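BH0493 protein (Bacillus halodurans C-125, PDB 2QEE) binds zinc and is probably a metal-dependent hydrolase of the amidohydrolase superfamily. Local coordinates at residues D26-L31 with P219-V224; R166-L171 with N409-V414. One frame throughout, in Å; residues are numbered along the deposited sequence. Where two conformers were deposited one is given.

Interaction 1 (D26-L31 with P219-V224). With ZN (zinc ion), chain T.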
# COMPACT_ATOMS: atom_id res chain seq x y z
N ASP C 26 -10.33 23.09 -11.75
CA ASP C 26 -10.74 22.01 -10.82
C ASP C 26 -11.64 21.13 -11.66
O ASP C 26 -12.81 21.49 -11.94
CB ASP C 26 -11.49 22.62 -9.62
CG ASP C 26 -11.81 21.61 -8.53
OD1 ASP C 26 -11.72 20.40 -8.84
OD2 ASP C 26 -12.13 22.04 -7.40
N MET C 27 -11.12 20.00 -12.11
CA MET C 27 -11.81 19.33 -13.24
C MET C 27 -12.89 18.34 -12.90
O MET C 27 -13.39 17.65 -13.80
CB MET C 27 -10.87 18.75 -14.32
CG MET C 27 -9.69 17.87 -13.80
SD MET C 27 -10.33 16.36 -13.04
CE MET C 27 -10.95 15.41 -14.46
N HIS C 28 -13.24 18.25 -11.63
CA HIS C 28 -14.43 17.49 -11.23
C HIS C 28 -14.91 18.01 -9.88
O HIS C 28 -14.20 17.83 -8.87
CB HIS C 28 -14.14 15.98 -11.09
CG HIS C 28 -15.32 15.21 -10.59
ND1 HIS C 28 -16.52 15.19 -11.26
CD2 HIS C 28 -15.52 14.50 -9.44
CE1 HIS C 28 -17.39 14.47 -10.58
NE2 HIS C 28 -16.82 14.06 -9.46
N THR C 29 -16.10 18.64 -9.86
CA THR C 29 -16.71 19.11 -8.63
C THR C 29 -18.20 18.81 -8.72
O THR C 29 -18.67 18.47 -9.77
CB THR C 29 -16.57 20.64 -8.40
OG1 THR C 29 -17.51 21.36 -9.25
CG2 THR C 29 -15.13 21.17 -8.69
N HIS C 30 -18.88 19.08 -7.62
CA HIS C 30 -20.35 19.00 -7.56
C HIS C 30 -20.89 20.39 -7.27
O HIS C 30 -21.84 20.55 -6.54
CB HIS C 30 -20.72 18.03 -6.46
CG HIS C 30 -20.49 16.62 -6.87
ND1 HIS C 30 -21.39 15.90 -7.61
CD2 HIS C 30 -19.39 15.85 -6.75
CE1 HIS C 30 -20.88 14.72 -7.90
NE2 HIS C 30 -19.66 14.67 -7.39
N LEU C 31 -20.19 21.41 -7.77
CA LEU C 31 -20.65 22.79 -7.59
C LEU C 31 -21.44 23.23 -8.86
O LEU C 31 -21.34 22.61 -9.90
CB LEU C 31 -19.47 23.74 -7.40
CG LEU C 31 -18.62 23.35 -6.17
CD1 LEU C 31 -17.42 24.33 -6.12
CD2 LEU C 31 -19.45 23.48 -4.92
N PRO C 219 -20.47 19.76 -22.95
CA PRO C 219 -19.70 19.22 -21.82
C PRO C 219 -18.25 19.02 -22.24
O PRO C 219 -17.95 18.69 -23.40
CB PRO C 219 -20.39 17.86 -21.57
CG PRO C 219 -20.84 17.42 -22.95
CD PRO C 219 -21.34 18.74 -23.56
N VAL C 220 -17.32 19.17 -21.27
CA VAL C 220 -15.93 18.84 -21.49
C VAL C 220 -15.63 17.34 -21.47
O VAL C 220 -14.63 16.89 -22.01
CB VAL C 220 -15.02 19.65 -20.48
CG1 VAL C 220 -15.17 21.15 -20.78
CG2 VAL C 220 -15.40 19.38 -19.10
N TYR C 221 -16.49 16.57 -20.81
CA TYR C 221 -16.43 15.12 -20.85
C TYR C 221 -17.79 14.57 -20.42
O TYR C 221 -18.62 15.33 -19.86
CB TYR C 221 -15.25 14.53 -19.98
CG TYR C 221 -15.24 14.95 -18.52
CD1 TYR C 221 -16.10 14.33 -17.59
CD2 TYR C 221 -14.32 15.93 -18.03
CE1 TYR C 221 -16.14 14.70 -16.20
CE2 TYR C 221 -14.32 16.30 -16.65
CZ TYR C 221 -15.23 15.68 -15.75
OH TYR C 221 -15.21 16.02 -14.41
N MET C 222 -18.02 13.30 -20.70
CA MET C 222 -19.14 12.52 -20.17
C MET C 222 -18.60 11.61 -19.06
O MET C 222 -17.51 11.05 -19.22
CB MET C 222 -19.70 11.63 -21.28
CG MET C 222 -20.40 12.49 -22.39
SD MET C 222 -21.12 11.44 -23.71
CE MET C 222 -19.69 11.07 -24.74
N ALA C 223 -19.35 11.43 -17.98
CA ALA C 223 -18.77 10.73 -16.82
C ALA C 223 -19.73 9.68 -16.28
O ALA C 223 -20.97 9.84 -16.37
CB ALA C 223 -18.50 11.72 -15.75
N VAL C 224 -19.15 8.70 -15.58
CA VAL C 224 -19.95 7.71 -14.84
C VAL C 224 -19.12 7.21 -13.67
O VAL C 224 -17.88 7.26 -13.76
CB VAL C 224 -20.37 6.56 -15.76
CG1 VAL C 224 -19.14 5.72 -16.27
CG2 VAL C 224 -21.40 5.65 -15.06
ZN ZN T . -17.69 13.55 -7.48
O HOH W 1 -17.92 16.62 -13.20
O HOH W 2 -17.77 11.77 -7.20
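Y221 reaches across from the 219-224 segment and plants its hydroxyl on the backbone of M27. At chi1 55° its CG sits between the backbone N and the carbonyl carbon, and from CB the ring runs toward the loop that follows strand 24-26. Along one edge, CE2 lies 4.1 Å from CE of M27, whose bent chain crosses the tyrosine at about a right angle; across the ring, CE1 packs on A170. At the tip, OH donates to M27 O over 2.5 Å, in the carbonyl plane with a C=O...O angle of 146°. The same OH lies 3.5 Å from CB of H28 and accepts from a water at 3.0 Å, and that water takes the N-H of H28 ND1 at 2.8 Å. H28 thus has its ND1 held while NE2 binds zinc at 2.2 Å, so Y221 braces this zinc ligand indirectly, through the water. H30 NE2 and D357 join H28 on the metal, the two histidines forming the His-X-His pair of amidohydrolases. A phenylalanine here would probably leave M27 O and the water without their phenol partner, and H28 ND1 less firmly positioned. The contact is wholly buried: the tyrosine touches V143 of strand 139-143 and A258 of strand 257-264, with F410 of helix 395-414 packed against both it and M27.

Interaction 2 (R166-L171 with N409-V414)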
# COMPACT_ATOMS: atom_id res chain seq x y z
N ARG C 166 -16.76 30.85 -16.00
CA ARG C 166 -15.84 30.18 -15.00
C ARG C 166 -16.25 28.73 -14.73
O ARG C 166 -15.46 27.95 -14.16
CB ARG C 166 -15.83 30.92 -13.69
CG ARG C 166 -15.29 32.34 -13.78
CD ARG C 166 -15.51 33.12 -12.49
NE ARG C 166 -16.91 33.21 -12.15
CZ ARG C 166 -17.39 33.86 -11.08
NH1 ARG C 166 -16.57 34.47 -10.22
NH2 ARG C 166 -18.69 33.87 -10.87
N PHE C 167 -17.46 28.38 -15.16
CA PHE C 167 -18.08 27.06 -14.85
C PHE C 167 -18.30 26.30 -16.12
O PHE C 167 -18.84 26.82 -17.13
CB PHE C 167 -19.41 27.22 -14.09
CG PHE C 167 -19.25 27.73 -12.70
CD1 PHE C 167 -19.32 26.83 -11.62
CD2 PHE C 167 -19.04 29.08 -12.45
CE1 PHE C 167 -19.17 27.25 -10.31
CE2 PHE C 167 -18.91 29.56 -11.14
CZ PHE C 167 -18.92 28.65 -10.05
N HIS C 168 -17.86 25.06 -16.12
CA HIS C 168 -17.91 24.25 -17.29
C HIS C 168 -18.75 23.02 -17.02
O HIS C 168 -18.76 22.49 -15.93
CB HIS C 168 -16.52 23.83 -17.77
CG HIS C 168 -15.57 24.99 -17.91
ND1 HIS C 168 -15.35 25.64 -19.11
CD2 HIS C 168 -14.84 25.66 -16.98
CE1 HIS C 168 -14.48 26.63 -18.92
NE2 HIS C 168 -14.17 26.67 -17.63
N ALA C 169 -19.48 22.58 -18.04
CA ALA C 169 -20.36 21.39 -17.89
C ALA C 169 -19.63 20.08 -18.05
O ALA C 169 -18.71 19.93 -18.87
CB ALA C 169 -21.52 21.45 -18.95
N ALA C 170 -20.14 19.06 -17.35
CA ALA C 170 -19.75 17.69 -17.64
C ALA C 170 -21.01 16.82 -17.52
O ALA C 170 -21.74 16.98 -16.55
CB ALA C 170 -18.67 17.17 -16.64
N LEU C 171 -21.22 15.97 -18.50
CA LEU C 171 -22.50 15.22 -18.65
C LEU C 171 -22.39 13.95 -17.80
O LEU C 171 -21.65 13.05 -18.20
CB LEU C 171 -22.72 14.88 -20.14
CG LEU C 171 -23.98 14.09 -20.54
CD1 LEU C 171 -25.24 14.74 -19.91
CD2 LEU C 171 -24.06 14.00 -22.07
N ASN C 409 -2.78 20.35 -18.53
CA ASN C 409 -2.89 18.95 -18.91
C ASN C 409 -4.35 18.57 -19.10
O ASN C 409 -4.65 17.81 -20.02
CB ASN C 409 -2.31 18.00 -17.82
CG ASN C 409 -0.78 18.00 -17.80
OD1 ASN C 409 -0.12 18.46 -18.76
ND2 ASN C 409 -0.19 17.43 -16.68
N PHE C 410 -5.21 19.21 -18.33
CA PHE C 410 -6.63 18.86 -18.44
C PHE C 410 -7.14 19.45 -19.79
O PHE C 410 -7.71 18.71 -20.62
CB PHE C 410 -7.46 19.45 -17.31
CG PHE C 410 -8.94 19.29 -17.52
CD1 PHE C 410 -9.53 18.01 -17.38
CD2 PHE C 410 -9.75 20.37 -17.87
CE1 PHE C 410 -10.92 17.81 -17.60
CE2 PHE C 410 -11.15 20.20 -18.05
CZ PHE C 410 -11.74 18.90 -17.92
N TRP C 411 -6.91 20.73 -20.01
CA TRP C 411 -7.52 21.33 -21.27
C TRP C 411 -6.93 20.70 -22.51
O TRP C 411 -7.60 20.50 -23.53
CB TRP C 411 -7.31 22.84 -21.25
CG TRP C 411 -8.08 23.45 -20.13
CD1 TRP C 411 -7.59 24.01 -18.99
CD2 TRP C 411 -9.50 23.51 -20.04
NE1 TRP C 411 -8.64 24.45 -18.20
CE2 TRP C 411 -9.82 24.12 -18.82
CE3 TRP C 411 -10.56 23.08 -20.89
CZ2 TRP C 411 -11.15 24.36 -18.42
CZ3 TRP C 411 -11.89 23.33 -20.47
CH2 TRP C 411 -12.16 23.96 -19.27
N ARG C 412 -5.63 20.44 -22.48
CA ARG C 412 -4.97 19.78 -23.59
C ARG C 412 -5.64 18.42 -23.86
O ARG C 412 -5.97 18.06 -25.02
CB ARG C 412 -3.48 19.60 -23.26
CG ARG C 412 -2.52 19.83 -24.41
CD ARG C 412 -1.10 20.17 -23.86
NE ARG C 412 -0.04 19.55 -24.67
CZ ARG C 412 0.26 18.25 -24.70
NH1 ARG C 412 -0.44 17.37 -23.96
NH2 ARG C 412 1.24 17.82 -25.47
N PHE C 413 -5.89 17.65 -22.79
CA PHE C 413 -6.43 16.31 -22.99
C PHE C 413 -7.88 16.32 -23.54
O PHE C 413 -8.25 15.47 -24.38
CB PHE C 413 -6.40 15.53 -21.68
CG PHE C 413 -6.72 14.05 -21.86
CD1 PHE C 413 -5.76 13.20 -22.42
CD2 PHE C 413 -7.95 13.51 -21.41
CE1 PHE C 413 -6.00 11.80 -22.61
CE2 PHE C 413 -8.19 12.15 -21.59
CZ PHE C 413 -7.24 11.30 -22.20
N VAL C 414 -8.70 17.24 -23.05
CA VAL C 414 -10.12 17.23 -23.46
C VAL C 414 -10.26 17.97 -24.79
O VAL C 414 -11.35 18.07 -25.34
CB VAL C 414 -11.05 17.86 -22.41
CG1 VAL C 414 -10.95 17.06 -21.03
CG2 VAL C 414 -10.73 19.35 -22.17
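NE2 of H168 is hydrogen-bonded to the carboxylate of D141, on the neighbouring strand, and that bond helps hold the rotation of the imidazole whose face W411 meets. No hydrogen bond joins 166-171 to 409-414; what crosses between them is aromatic. W411 drives the corner of its six-membered ring into H168: CH2 stands over the centre of the imidazole, 3.5 Å above its plane, and lies equally near two of its atoms, 3.6 Å from both ND1 and CE1 of H168. CZ2 of W411 follows, 3.9 Å from NE2 of H168. With centroids 4.8 Å apart and planes at 63°, this is a T-shaped (edge-to-face) pair, the indole supplying the edge and the imidazole the face. H168 has its CG anti to the carbonyl carbon (chi1 -51°), and its CB already points toward the helix. W411 starts less directly, but its long indole carries the far corner across to the strand. On its pyrrole side the indole is tied to another strand, 24-26, NE1 donating to OG1 of T25, so neither ring can swing easily. F410, just before it in the chain, puts CD2 over the middle of one face of W411, 3.8 Å from the plane; the indole is therefore touched at its rim by H168 and on a face by F410. Farther out, N409 and R412 pack on W60 of the second subunit. W411 meets H168 of strand 167-168 and bonds T25 of strand 24-26, and H168 in turn bonds D141 of strand 139-143, so the C-terminal helix 395-414 is joined to all three parallel strands, consistent with a helix laid against one end of the distorted beta/alpha barrel of the amidohydrolase superfamily.

In the fold
Interaction 1 belongs to the core, about 7 Å from the centre of the chain, whereas interaction 2 is farther out and only partly buried. Their centres are about 7 Å apart, and the segments interlock: probable backbone hydrogen bonds from V220 N to A169 O and from A223 N to L171 O join 219-224 to 166-171, while helix 395-414 serves both contacts. The chemistry changes with place. Near the zinc, a carbonyl, a phenol hydroxyl and a water build a polar network beside the metal ligands. Farther from the metal, 166-171 and 409-414 meet through aromatic rings, with polar ends anchored on adjoining strands.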